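Local structure of carboxynorspermidine decarboxylase (Campylobacter jejuni subsp. jejuni 81116, 3N29) at residues S155-C160 / I196-H202; E113-P119 / S133-N139; L216-E220 / F258-Y262; G69-A75 / Q265-G271. The protein probably decarboxylates carboxynorspermidine to norspermidine with the help of pyridoxal-5'-phosphate, as a member of the beta/alpha-barrel-fold basic amino acid decarboxylases. One frame throughout, in Å; residues are numbered along the deposited sequence.

Contact 1: S155-C160 / I196-H202; sequences SLGLRC and IEGLHFH. With PLP (pyridoxal-5'-phosphate), chain C.
Arg159 and His200, paired residues on one face of the sheet, both have CG anti to the backbone N (chi1 176° in each), and the two side chains therefore run along that face together. The arginine stays extended from CG to NE, its CG packing at the edge of the His200 ring, 3.7 Å from ND1, and its guanidinium passing on to His202. There Arg159 NH2 donates to His202 O at 2.9 Å, in the carbonyl plane and on a lone pair, while a water in the guanidinium plane accepts from Arg159 NE and His202 N and donates to Cys160 O. These bonds fix the rotation of the guanidinium beside the cofactor. His202 turns one ring face to pyridoxal phosphate, PLP C3 lying 3.5 Å above its centre, and its ND1 is hydrogen-bonded to Gly237 N; His200 NE2 is hydrogen-bonded to Glu269 OE1. On the face of the sheet turned away from Arg159 and His200, Leu158 CG lies 3.7 Å from Ile196 CD1. Ser155 OG donates to Glu197 OE1 (2.7 Å) on its anti lone pair. Parallel neighbours of this kind, delivering cofactor-binding residues from their C-terminal ends, are typical of a beta/alpha barrel.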
# COMPACT_ATOMS: atom_id res chain seq x y z
N SER A 155 -16.39 25.99 -13.51
CA SER A 155 -17.76 25.74 -13.10
C SER A 155 -17.72 25.04 -11.76
O SER A 155 -17.09 23.99 -11.60
CB SER A 155 -18.43 24.84 -14.11
OG SER A 155 -19.80 24.73 -13.88
N LEU A 156 -18.39 25.63 -10.82
CA LEU A 156 -18.22 25.27 -9.42
C LEU A 156 -19.39 24.43 -8.99
O LEU A 156 -20.57 24.71 -9.30
CB LEU A 156 -18.12 26.51 -8.54
CG LEU A 156 -17.02 27.52 -8.82
CD1 LEU A 156 -17.16 28.62 -7.74
CD2 LEU A 156 -15.61 26.88 -8.88
N GLY A 157 -19.06 23.35 -8.29
CA GLY A 157 -20.08 22.48 -7.71
C GLY A 157 -19.84 22.27 -6.23
O GLY A 157 -18.75 22.58 -5.70
N LEU A 158 -20.86 21.74 -5.57
CA LEU A 158 -20.76 21.27 -4.18
C LEU A 158 -21.12 19.80 -4.05
O LEU A 158 -22.12 19.34 -4.63
CB LEU A 158 -21.67 22.06 -3.26
CG LEU A 158 -21.39 23.58 -3.20
CD1 LEU A 158 -22.56 24.31 -2.56
CD2 LEU A 158 -20.02 23.95 -2.52
N ARG A 159 -20.38 19.10 -3.20
CA ARG A 159 -20.68 17.71 -2.93
C ARG A 159 -21.70 17.63 -1.81
O ARG A 159 -21.58 18.32 -0.80
CB ARG A 159 -19.43 16.92 -2.60
CG ARG A 159 -19.80 15.51 -2.23
CD ARG A 159 -18.62 14.58 -2.21
NE ARG A 159 -18.93 13.18 -1.96
CZ ARG A 159 -18.02 12.20 -1.90
NH1 ARG A 159 -16.73 12.48 -2.03
NH2 ARG A 159 -18.39 10.94 -1.70
N CYS A 160 -22.70 16.79 -2.02
CA CYS A 160 -23.85 16.62 -1.12
C CYS A 160 -23.69 15.30 -0.36
O CYS A 160 -23.40 14.25 -0.97
CB CYS A 160 -25.08 16.55 -1.96
SG CYS A 160 -25.35 18.11 -2.86
N ILE A 196 -22.75 28.82 -7.72
CA ILE A 196 -22.66 27.33 -7.81
C ILE A 196 -23.49 26.80 -8.98
O ILE A 196 -24.70 27.11 -9.07
CB ILE A 196 -23.21 26.64 -6.53
CG1 ILE A 196 -22.38 27.03 -5.28
CG2 ILE A 196 -23.32 25.12 -6.76
CD1 ILE A 196 -20.91 26.65 -5.29
N GLU A 197 -22.86 26.06 -9.90
CA GLU A 197 -23.54 25.59 -11.10
C GLU A 197 -23.89 24.12 -11.05
O GLU A 197 -24.64 23.65 -11.89
CB GLU A 197 -22.73 25.93 -12.37
CG GLU A 197 -22.92 27.38 -12.82
CD GLU A 197 -22.03 27.77 -14.04
OE1 GLU A 197 -21.22 26.97 -14.53
OE2 GLU A 197 -22.17 28.90 -14.55
N GLY A 198 -23.30 23.36 -10.11
CA GLY A 198 -23.61 21.96 -10.04
C GLY A 198 -23.64 21.38 -8.64
O GLY A 198 -23.05 21.90 -7.68
N LEU A 199 -24.32 20.25 -8.55
CA LEU A 199 -24.27 19.42 -7.34
C LEU A 199 -23.71 18.06 -7.66
O LEU A 199 -23.91 17.51 -8.79
CB LEU A 199 -25.66 19.29 -6.76
CG LEU A 199 -26.30 20.57 -6.20
CD1 LEU A 199 -27.75 20.25 -5.84
CD2 LEU A 199 -25.51 21.21 -4.96
N HIS A 200 -23.00 17.50 -6.68
CA HIS A 200 -22.29 16.26 -6.85
C HIS A 200 -22.61 15.32 -5.70
O HIS A 200 -22.66 15.76 -4.56
CB HIS A 200 -20.79 16.58 -6.88
CG HIS A 200 -19.91 15.37 -6.97
ND1 HIS A 200 -19.56 14.64 -5.85
CD2 HIS A 200 -19.23 14.83 -8.01
CE1 HIS A 200 -18.77 13.64 -6.22
NE2 HIS A 200 -18.52 13.75 -7.52
N PHE A 201 -22.87 14.06 -5.97
CA PHE A 201 -22.79 13.01 -4.94
C PHE A 201 -21.94 11.82 -5.39
O PHE A 201 -21.81 11.56 -6.60
CB PHE A 201 -24.15 12.56 -4.37
CG PHE A 201 -25.03 11.83 -5.34
CD1 PHE A 201 -24.90 10.45 -5.54
CD2 PHE A 201 -25.99 12.54 -6.07
CE1 PHE A 201 -25.67 9.79 -6.50
CE2 PHE A 201 -26.81 11.91 -7.02
CZ PHE A 201 -26.66 10.52 -7.23
N HIS A 202 -21.41 11.10 -4.41
CA HIS A 202 -20.83 9.79 -4.62
C HIS A 202 -21.14 8.94 -3.41
O HIS A 202 -20.69 9.19 -2.29
CB HIS A 202 -19.31 9.86 -4.98
CG HIS A 202 -18.63 8.53 -5.02
ND1 HIS A 202 -18.68 7.70 -6.12
CD2 HIS A 202 -17.88 7.88 -4.09
CE1 HIS A 202 -17.99 6.59 -5.86
NE2 HIS A 202 -17.49 6.68 -4.63
N1 PLP C . -16.14 9.73 -7.89
C2 PLP C . -15.68 9.91 -6.62
C2A PLP C . -15.86 11.24 -5.93
C3 PLP C . -14.98 8.84 -5.99
O3 PLP C . -14.48 9.00 -4.70
C4 PLP C . -14.79 7.61 -6.66
C4A PLP C . -14.00 6.49 -5.99
C5 PLP C . -15.33 7.44 -7.95
C6 PLP C . -16.00 8.53 -8.53
C5A PLP C . -15.17 6.15 -8.71
O4P PLP C . -15.64 5.04 -7.98
P PLP C . -15.67 3.59 -8.58
O1P PLP C . -14.27 3.29 -9.07
O2P PLP C . -16.66 3.60 -9.77
O3P PLP C . -16.20 2.68 -7.56
O HOH W 1 -21.57 12.35 -1.61

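Contact 2: E113-P119 / S133-N139; sequences EIHTYSP and SHHIVFN
His115 and His135 lie side by side and point the same way, with His115 CE1 over one face of the His135 ring, offset toward its rim; the pair is oblique, its planes at 59° and its centroids 4.1 Å apart. Further along the same face of the sheet, Tyr117 CD1 packs on Val137 CG1 at 3.8 Å. On the opposite face from His115, Thr116 OG1 donates to Ser133 OG (2.8 Å), with OG1 held beside its own backbone N (chi1 -48°). The backbones run parallel, Thr116 N bonding to His135 O and Val137 N to Thr116 O. They are consecutive barrel strands of a beta-alpha-beta unit, joined by the crossover helix 123-132. At the N-terminal end Ile114 is gripped twice: its N donates to His134 ND1 at 3.0 Å, 23° out of that ring's plane, and its O accepts from His134 N. Behind the first shell, Glu113 OE2 takes the N-H of His115 NE2 in the imidazole plane at 3.0 Å and so fixes that ring's rotation, while Glu113 OE1 salt-bridges Lys71. Ser133 OG is also hydrogen-bonded to Ile129 O, and Trp232 stacks on His135. At the far end Tyr117 packs on Cys349 of the second subunit.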
# COMPACT_ATOMS: atom_id res chain seq x y z
N GLU A 113 -12.05 16.73 -20.94
CA GLU A 113 -12.59 17.45 -19.79
C GLU A 113 -11.96 16.96 -18.47
O GLU A 113 -11.60 15.84 -18.33
CB GLU A 113 -14.08 17.23 -19.66
CG GLU A 113 -14.88 17.73 -20.79
CD GLU A 113 -16.35 17.91 -20.47
OE1 GLU A 113 -17.06 18.41 -21.32
OE2 GLU A 113 -16.82 17.53 -19.42
N ILE A 114 -11.74 17.89 -17.57
CA ILE A 114 -11.15 17.61 -16.29
C ILE A 114 -12.06 18.11 -15.18
O ILE A 114 -12.35 19.26 -15.14
CB ILE A 114 -9.79 18.27 -16.16
CG1 ILE A 114 -8.81 17.72 -17.18
CG2 ILE A 114 -9.28 18.16 -14.79
CD1 ILE A 114 -7.52 18.31 -17.09
N HIS A 115 -12.47 17.22 -14.30
CA HIS A 115 -13.33 17.52 -13.19
C HIS A 115 -12.63 17.14 -11.89
O HIS A 115 -12.37 16.00 -11.65
CB HIS A 115 -14.60 16.71 -13.31
CG HIS A 115 -15.40 17.03 -14.52
ND1 HIS A 115 -16.69 17.49 -14.46
CD2 HIS A 115 -15.09 16.97 -15.83
CE1 HIS A 115 -17.14 17.69 -15.67
NE2 HIS A 115 -16.20 17.38 -16.52
N THR A 116 -12.43 18.11 -11.04
CA THR A 116 -11.67 17.94 -9.82
C THR A 116 -12.51 18.15 -8.56
O THR A 116 -13.26 19.08 -8.44
CB THR A 116 -10.47 18.87 -9.81
OG1 THR A 116 -9.78 18.79 -11.04
CG2 THR A 116 -9.57 18.55 -8.68
N TYR A 117 -12.36 17.23 -7.62
CA TYR A 117 -13.07 17.26 -6.37
C TYR A 117 -12.03 16.85 -5.35
O TYR A 117 -11.29 15.87 -5.57
CB TYR A 117 -14.20 16.19 -6.32
CG TYR A 117 -14.51 15.89 -4.88
CD1 TYR A 117 -15.16 16.84 -4.07
CD2 TYR A 117 -14.06 14.69 -4.29
CE1 TYR A 117 -15.41 16.58 -2.72
CE2 TYR A 117 -14.26 14.44 -2.92
CZ TYR A 117 -14.91 15.39 -2.13
OH TYR A 117 -15.09 15.08 -0.80
N SER A 118 -11.99 17.54 -4.24
CA SER A 118 -11.13 17.12 -3.14
C SER A 118 -11.79 17.44 -1.82
O SER A 118 -12.40 18.47 -1.71
CB SER A 118 -9.84 17.86 -3.19
OG SER A 118 -9.09 17.55 -2.06
N PRO A 119 -11.64 16.57 -0.82
CA PRO A 119 -12.10 17.00 0.53
C PRO A 119 -11.32 18.13 1.14
O PRO A 119 -11.78 18.69 2.10
CB PRO A 119 -11.92 15.73 1.39
CG PRO A 119 -11.55 14.64 0.43
CD PRO A 119 -11.11 15.19 -0.85
N SER A 133 -8.86 22.64 -14.72
CA SER A 133 -10.17 21.99 -14.54
C SER A 133 -11.32 22.68 -15.22
O SER A 133 -11.38 23.90 -15.22
CB SER A 133 -10.48 21.92 -13.04
OG SER A 133 -9.41 21.26 -12.40
N HIS A 134 -12.22 21.90 -15.80
CA HIS A 134 -13.49 22.46 -16.28
C HIS A 134 -14.50 22.67 -15.15
O HIS A 134 -15.13 23.75 -15.05
CB HIS A 134 -14.06 21.60 -17.40
CG HIS A 134 -13.14 21.54 -18.56
ND1 HIS A 134 -12.07 20.68 -18.60
CD2 HIS A 134 -13.05 22.32 -19.68
CE1 HIS A 134 -11.37 20.91 -19.70
NE2 HIS A 134 -11.94 21.89 -20.38
N HIS A 135 -14.65 21.65 -14.30
CA HIS A 135 -15.44 21.72 -13.11
C HIS A 135 -14.56 21.58 -11.86
O HIS A 135 -13.62 20.77 -11.87
CB HIS A 135 -16.39 20.54 -13.07
CG HIS A 135 -17.50 20.62 -14.06
ND1 HIS A 135 -18.61 19.79 -13.98
CD2 HIS A 135 -17.68 21.38 -15.18
CE1 HIS A 135 -19.45 20.11 -14.96
NE2 HIS A 135 -18.90 21.06 -15.70
N ILE A 136 -14.88 22.34 -10.80
CA ILE A 136 -14.32 22.13 -9.48
C ILE A 136 -15.46 21.92 -8.48
O ILE A 136 -16.41 22.70 -8.40
CB ILE A 136 -13.41 23.27 -9.08
CG1 ILE A 136 -12.14 23.29 -9.97
CG2 ILE A 136 -12.88 23.08 -7.58
CD1 ILE A 136 -11.29 24.64 -9.79
N VAL A 137 -15.36 20.86 -7.67
CA VAL A 137 -16.43 20.55 -6.73
C VAL A 137 -15.83 20.64 -5.38
O VAL A 137 -14.78 19.99 -5.11
CB VAL A 137 -17.01 19.16 -6.92
CG1 VAL A 137 -17.94 18.77 -5.75
CG2 VAL A 137 -17.73 19.08 -8.25
N PHE A 138 -16.45 21.47 -4.56
CA PHE A 138 -15.99 21.61 -3.17
C PHE A 138 -16.70 20.67 -2.19
O PHE A 138 -17.86 20.29 -2.36
CB PHE A 138 -16.14 23.06 -2.71
CG PHE A 138 -15.34 24.07 -3.54
CD1 PHE A 138 -13.96 24.16 -3.42
CD2 PHE A 138 -16.01 24.90 -4.50
CE1 PHE A 138 -13.24 25.07 -4.18
CE2 PHE A 138 -15.31 25.78 -5.26
CZ PHE A 138 -13.91 25.89 -5.08
N ASN A 139 -15.98 20.33 -1.13
CA ASN A 139 -16.47 19.45 -0.08
C ASN A 139 -17.24 20.16 1.08
O ASN A 139 -17.94 19.52 1.80
CB ASN A 139 -15.30 18.63 0.52
CG ASN A 139 -15.78 17.57 1.45
OD1 ASN A 139 -15.56 17.65 2.68
ND2 ASN A 139 -16.52 16.60 0.89
O HOH W 2 -13.26 21.02 -1.04

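Contact 3: L216-E220 / F258-Y262; sequences LKVFE and FSDKY
Glu220 OE1 carries the polar part of the contact, accepting from two donors of the other helix. Lys261 NZ forms a salt bridge with it at 2.8 Å, approaching nearly in line with the C-O bond from the end of a fully extended chain. Tyr262 OH donates to the same oxygen at 2.7 Å, on its anti side and 29° out of the carboxylate plane. Glu220 CD lies in the plane of the tyrosine ring, at its edge. Two bonds hold this oxygen in place and would be expected to favour the charged form.

The other oxygen, Glu220 OE2, turns to the edge of the Phe258 ring, 3.7 Å from CD1, with the two planes close to perpendicular (87°). One ring face of Phe258 receives Tyr262 CD2 from the next turn of its own helix.

Apolar packing lies deeper. Phe258 has CG trans to its backbone N (chi1 -172°) and reaches toward helix 209-223, where its CZ meets Phe219 CE2 at 3.8 Å, in the plane of the Phe219 ring and at its edge. Leu216 CD2 touches Phe258 CE1 at 4.0 Å.

The segments 216-220 and 258-262 run nearly parallel, their axes 13.7 Å apart at closest, so long side chains must bridge the gap. Beneath them strand 232-234 supplies Val233, which both phenylalanines touch, while Phe201 packs on Phe219 and Phe235 meets Phe258 edge-to-face.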
# COMPACT_ATOMS: atom_id res chain seq x y z
N LEU A 216 -31.04 8.28 -5.56
CA LEU A 216 -31.66 9.45 -6.22
C LEU A 216 -32.90 9.84 -5.52
O LEU A 216 -33.19 11.03 -5.34
CB LEU A 216 -31.99 9.19 -7.70
CG LEU A 216 -30.74 9.28 -8.58
CD1 LEU A 216 -31.07 8.76 -10.00
CD2 LEU A 216 -30.18 10.67 -8.68
N LYS A 217 -33.68 8.85 -5.11
CA LYS A 217 -34.87 9.16 -4.33
C LYS A 217 -34.56 9.99 -3.09
O LYS A 217 -35.28 10.99 -2.81
CB LYS A 217 -35.65 7.91 -3.97
CG LYS A 217 -36.24 7.18 -5.19
CD LYS A 217 -37.25 6.08 -4.80
CE LYS A 217 -37.41 5.12 -5.95
NZ LYS A 217 -38.54 4.16 -5.89
N VAL A 218 -33.51 9.60 -2.35
CA VAL A 218 -33.11 10.31 -1.14
C VAL A 218 -32.49 11.69 -1.47
O VAL A 218 -32.78 12.70 -0.84
CB VAL A 218 -32.15 9.47 -0.27
CG1 VAL A 218 -31.72 10.28 0.99
CG2 VAL A 218 -32.80 8.16 0.10
N PHE A 219 -31.68 11.73 -2.49
CA PHE A 219 -31.11 13.01 -2.95
C PHE A 219 -32.18 14.03 -3.37
O PHE A 219 -32.08 15.23 -3.01
CB PHE A 219 -30.18 12.71 -4.11
CG PHE A 219 -29.56 13.93 -4.74
CD1 PHE A 219 -28.67 14.72 -4.03
CD2 PHE A 219 -29.83 14.25 -6.07
CE1 PHE A 219 -28.06 15.86 -4.65
CE2 PHE A 219 -29.22 15.36 -6.70
CZ PHE A 219 -28.35 16.18 -5.98
N GLU A 220 -33.19 13.60 -4.14
CA GLU A 220 -34.26 14.54 -4.51
C GLU A 220 -35.11 14.96 -3.32
O GLU A 220 -35.56 16.11 -3.22
CB GLU A 220 -35.15 13.96 -5.62
CG GLU A 220 -34.35 13.66 -6.86
CD GLU A 220 -35.25 13.19 -8.01
OE1 GLU A 220 -36.21 13.91 -8.31
OE2 GLU A 220 -34.98 12.13 -8.59
N PHE A 258 -33.98 12.33 -15.01
CA PHE A 258 -33.51 13.28 -14.04
C PHE A 258 -33.13 14.55 -14.79
O PHE A 258 -33.47 15.68 -14.36
CB PHE A 258 -32.32 12.71 -13.26
CG PHE A 258 -31.89 13.55 -12.12
CD1 PHE A 258 -32.34 13.29 -10.83
CD2 PHE A 258 -31.04 14.61 -12.31
CE1 PHE A 258 -31.93 14.10 -9.78
CE2 PHE A 258 -30.63 15.41 -11.24
CZ PHE A 258 -31.06 15.15 -10.01
N SER A 259 -32.44 14.35 -15.90
CA SER A 259 -31.98 15.41 -16.77
C SER A 259 -33.15 16.30 -17.21
O SER A 259 -33.08 17.55 -17.13
CB SER A 259 -31.37 14.80 -18.04
OG SER A 259 -30.84 15.86 -18.80
N ASP A 260 -34.22 15.63 -17.61
CA ASP A 260 -35.40 16.30 -18.18
C ASP A 260 -36.16 17.05 -17.09
O ASP A 260 -36.64 18.17 -17.29
CB ASP A 260 -36.31 15.27 -18.83
CG ASP A 260 -35.74 14.72 -20.12
OD1 ASP A 260 -34.75 15.31 -20.62
OD2 ASP A 260 -36.23 13.69 -20.62
N LYS A 261 -36.26 16.41 -15.93
CA LYS A 261 -37.08 16.93 -14.83
C LYS A 261 -36.50 18.26 -14.39
O LYS A 261 -37.23 19.24 -14.19
CB LYS A 261 -37.08 15.92 -13.69
CG LYS A 261 -37.93 16.32 -12.49
CD LYS A 261 -37.90 15.28 -11.38
CE LYS A 261 -38.71 15.79 -10.20
NZ LYS A 261 -38.73 14.82 -9.08
N TYR A 262 -35.18 18.30 -14.22
CA TYR A 262 -34.55 19.47 -13.62
C TYR A 262 -33.86 20.37 -14.63
O TYR A 262 -33.34 21.41 -14.25
CB TYR A 262 -33.54 19.05 -12.53
CG TYR A 262 -34.19 18.39 -11.33
CD1 TYR A 262 -34.95 19.13 -10.43
CD2 TYR A 262 -34.07 17.03 -11.11
CE1 TYR A 262 -35.56 18.53 -9.33
CE2 TYR A 262 -34.66 16.43 -10.01
CZ TYR A 262 -35.40 17.17 -9.13
OH TYR A 262 -35.98 16.55 -8.06

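Contact 4: G69-A75 / Q265-G271; sequences GAKVLLA and QVYLEPG. With PLP (pyridoxal-5'-phosphate), chain C.
Lys71 and Tyr267 lie side by side and point the same way on one face of the sheet. The lysine runs along the ring, with CD 3.7 Å from Tyr267 CE1, and a bend at its third torsion (chi3 82°) lets NZ, already paired with Glu113, donate to Tyr267 OH at 2.9 Å. Leu73, on the same side, crosses that ring obliquely, bringing CD1 to 4.0 Å from Tyr267 CD1. Turned to the other face, Val72 meets Pro270 at about a right angle, CG1 lying 3.8 Å from its CD, and Ala70 CB packs on Val266 CG1.

The backbones run parallel: Lys71 N bonds to Val266 O, Lys71 O receives Leu268 N, and Leu73 N bonds to Leu268 O. Pro270 has no N-H to offer Leu73 O, but the register holds, and Ala75 N donates almost straight to Pro270 O (2.8 Å, N-H...O 177°), although it stands above the carbonyl plane. This bond leads into the cofactor site. Gly271 N donates to phosphate oxygen O2P of PLP at 3.0 Å, while Ala75 CB lies 3.3 Å from PLP C5A. Glu269, its CG placed between backbone N and carbonyl carbon (chi1 48°), extends to put OE1 2.7 Å from the pyridine N1 of PLP; Thr96 and Asn234 hydrogen-bond to its other oxygen, OE2, and help position it.

Strands 71-75 and 265-268 are the first and last of the eight, so their pairing closes the barrel, flanked by strands 94-97 and 232-234; outside, helix 248-262 lays Phe258 on Val266 and Cys255 on Leu268.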
# COMPACT_ATOMS: atom_id res chain seq x y z
N GLY A 69 -28.06 10.85 -22.70
CA GLY A 69 -27.54 12.23 -22.73
C GLY A 69 -26.50 12.51 -21.62
O GLY A 69 -25.87 13.56 -21.63
N ALA A 70 -26.30 11.57 -20.67
CA ALA A 70 -25.30 11.81 -19.57
C ALA A 70 -23.94 11.83 -20.18
O ALA A 70 -23.70 11.10 -21.16
CB ALA A 70 -25.34 10.70 -18.55
N LYS A 71 -23.02 12.59 -19.56
CA LYS A 71 -21.62 12.62 -20.01
C LYS A 71 -20.79 11.71 -19.06
O LYS A 71 -20.87 11.87 -17.85
CB LYS A 71 -21.12 14.04 -19.96
CG LYS A 71 -21.67 14.94 -21.09
CD LYS A 71 -21.32 16.38 -20.89
CE LYS A 71 -19.95 16.76 -21.35
NZ LYS A 71 -19.41 18.13 -20.98
N VAL A 72 -20.04 10.75 -19.61
CA VAL A 72 -19.36 9.77 -18.75
C VAL A 72 -17.89 10.13 -18.63
O VAL A 72 -17.19 10.46 -19.63
CB VAL A 72 -19.62 8.33 -19.26
CG1 VAL A 72 -19.01 7.23 -18.35
CG2 VAL A 72 -21.02 8.10 -19.41
N LEU A 73 -17.39 10.11 -17.40
CA LEU A 73 -16.00 10.42 -17.09
C LEU A 73 -15.29 9.20 -16.47
O LEU A 73 -15.94 8.39 -15.82
CB LEU A 73 -15.89 11.58 -16.09
CG LEU A 73 -16.68 12.88 -16.41
CD1 LEU A 73 -16.78 13.82 -15.21
CD2 LEU A 73 -16.04 13.64 -17.53
N LEU A 74 -13.98 9.11 -16.69
CA LEU A 74 -13.17 8.06 -16.04
C LEU A 74 -12.76 8.66 -14.68
O LEU A 74 -12.05 9.66 -14.63
CB LEU A 74 -11.90 7.77 -16.84
CG LEU A 74 -10.71 7.02 -16.12
CD1 LEU A 74 -11.26 5.70 -15.65
CD2 LEU A 74 -9.46 6.94 -17.10
N ALA A 75 -13.13 7.98 -13.59
CA ALA A 75 -12.57 8.33 -12.25
C ALA A 75 -11.16 7.70 -12.08
O ALA A 75 -11.03 6.51 -11.97
CB ALA A 75 -13.52 7.77 -11.12
N GLN A 265 -27.55 18.82 -17.09
CA GLN A 265 -26.65 17.88 -17.75
C GLN A 265 -26.19 16.94 -16.59
O GLN A 265 -25.72 17.40 -15.55
CB GLN A 265 -25.47 18.66 -18.30
CG GLN A 265 -24.27 17.81 -18.85
CD GLN A 265 -24.76 16.90 -19.91
OE1 GLN A 265 -24.86 15.68 -19.74
NE2 GLN A 265 -25.11 17.47 -21.01
N VAL A 266 -26.33 15.64 -16.78
CA VAL A 266 -25.93 14.67 -15.77
C VAL A 266 -24.55 14.17 -16.17
O VAL A 266 -24.27 13.98 -17.35
CB VAL A 266 -26.89 13.43 -15.76
CG1 VAL A 266 -26.32 12.36 -14.88
CG2 VAL A 266 -28.31 13.83 -15.24
N TYR A 267 -23.70 13.97 -15.17
CA TYR A 267 -22.38 13.37 -15.32
C TYR A 267 -22.31 12.09 -14.52
O TYR A 267 -22.90 11.98 -13.42
CB TYR A 267 -21.30 14.33 -14.81
CG TYR A 267 -21.10 15.49 -15.70
CD1 TYR A 267 -20.11 15.47 -16.68
CD2 TYR A 267 -21.92 16.62 -15.62
CE1 TYR A 267 -19.90 16.52 -17.51
CE2 TYR A 267 -21.75 17.68 -16.50
CZ TYR A 267 -20.74 17.61 -17.44
OH TYR A 267 -20.51 18.63 -18.31
N LEU A 268 -21.62 11.08 -15.07
CA LEU A 268 -21.33 9.85 -14.31
C LEU A 268 -19.82 9.68 -14.27
O LEU A 268 -19.14 10.06 -15.22
CB LEU A 268 -21.96 8.62 -14.93
CG LEU A 268 -23.47 8.49 -15.17
CD1 LEU A 268 -23.77 7.30 -16.02
CD2 LEU A 268 -24.25 8.35 -13.88
N GLU A 269 -19.28 9.08 -13.21
CA GLU A 269 -17.85 9.05 -13.11
C GLU A 269 -17.41 7.71 -12.55
O GLU A 269 -16.77 7.63 -11.45
CB GLU A 269 -17.29 10.30 -12.42
CG GLU A 269 -17.94 10.65 -11.18
CD GLU A 269 -17.35 11.88 -10.42
OE1 GLU A 269 -17.29 11.75 -9.21
OE2 GLU A 269 -16.90 12.91 -11.03
N PRO A 270 -17.64 6.65 -13.33
CA PRO A 270 -17.13 5.36 -12.99
C PRO A 270 -15.59 5.27 -13.05
O PRO A 270 -14.95 5.88 -13.93
CB PRO A 270 -17.71 4.51 -14.07
CG PRO A 270 -17.78 5.34 -15.23
CD PRO A 270 -18.29 6.61 -14.66
N GLY A 271 -15.04 4.52 -12.12
CA GLY A 271 -13.64 4.09 -12.22
C GLY A 271 -13.53 2.57 -12.47
O GLY A 271 -13.11 2.10 -13.56
N1 PLP C . -16.14 9.73 -7.89
C2 PLP C . -15.68 9.91 -6.62
C2A PLP C . -15.86 11.24 -5.93
C3 PLP C . -14.98 8.84 -5.99
O3 PLP C . -14.48 9.00 -4.70
C4 PLP C . -14.79 7.61 -6.66
C4A PLP C . -14.00 6.49 -5.99
C5 PLP C . -15.33 7.44 -7.95
C6 PLP C . -16.00 8.53 -8.53
C5A PLP C . -15.17 6.15 -8.71
O4P PLP C . -15.64 5.04 -7.98
P PLP C . -15.67 3.59 -8.58
O1P PLP C . -14.27 3.29 -9.07
O2P PLP C . -16.66 3.60 -9.77
O3P PLP C . -16.20 2.68 -7.56

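How the contacts relate
Contacts 1, 2 and 4 are buried strand pairs of one parallel eight-stranded barrel, whereas contact 3 joins two helices on its outside and is only partly buried. Contacts 1 and 2 meet directly, since strands 135-138 and 155-159 are neighbours. Contact 4 faces both across the barrel interior, through Glu269 with His200 and through Tyr267 with His115 and His135. Contacts 1 and 4 both touch pyridoxal phosphate: contact 1 lays His202 on the cofactor ring, whereas contact 4 meets its pyridine nitrogen and phosphate; contact 2 gathers histidines and other polar groups inside the barrel. Contact 3 instead combines a salt bridge with aromatic packing, which continues inward to Phe201 and Val266 of contacts 1 and 4.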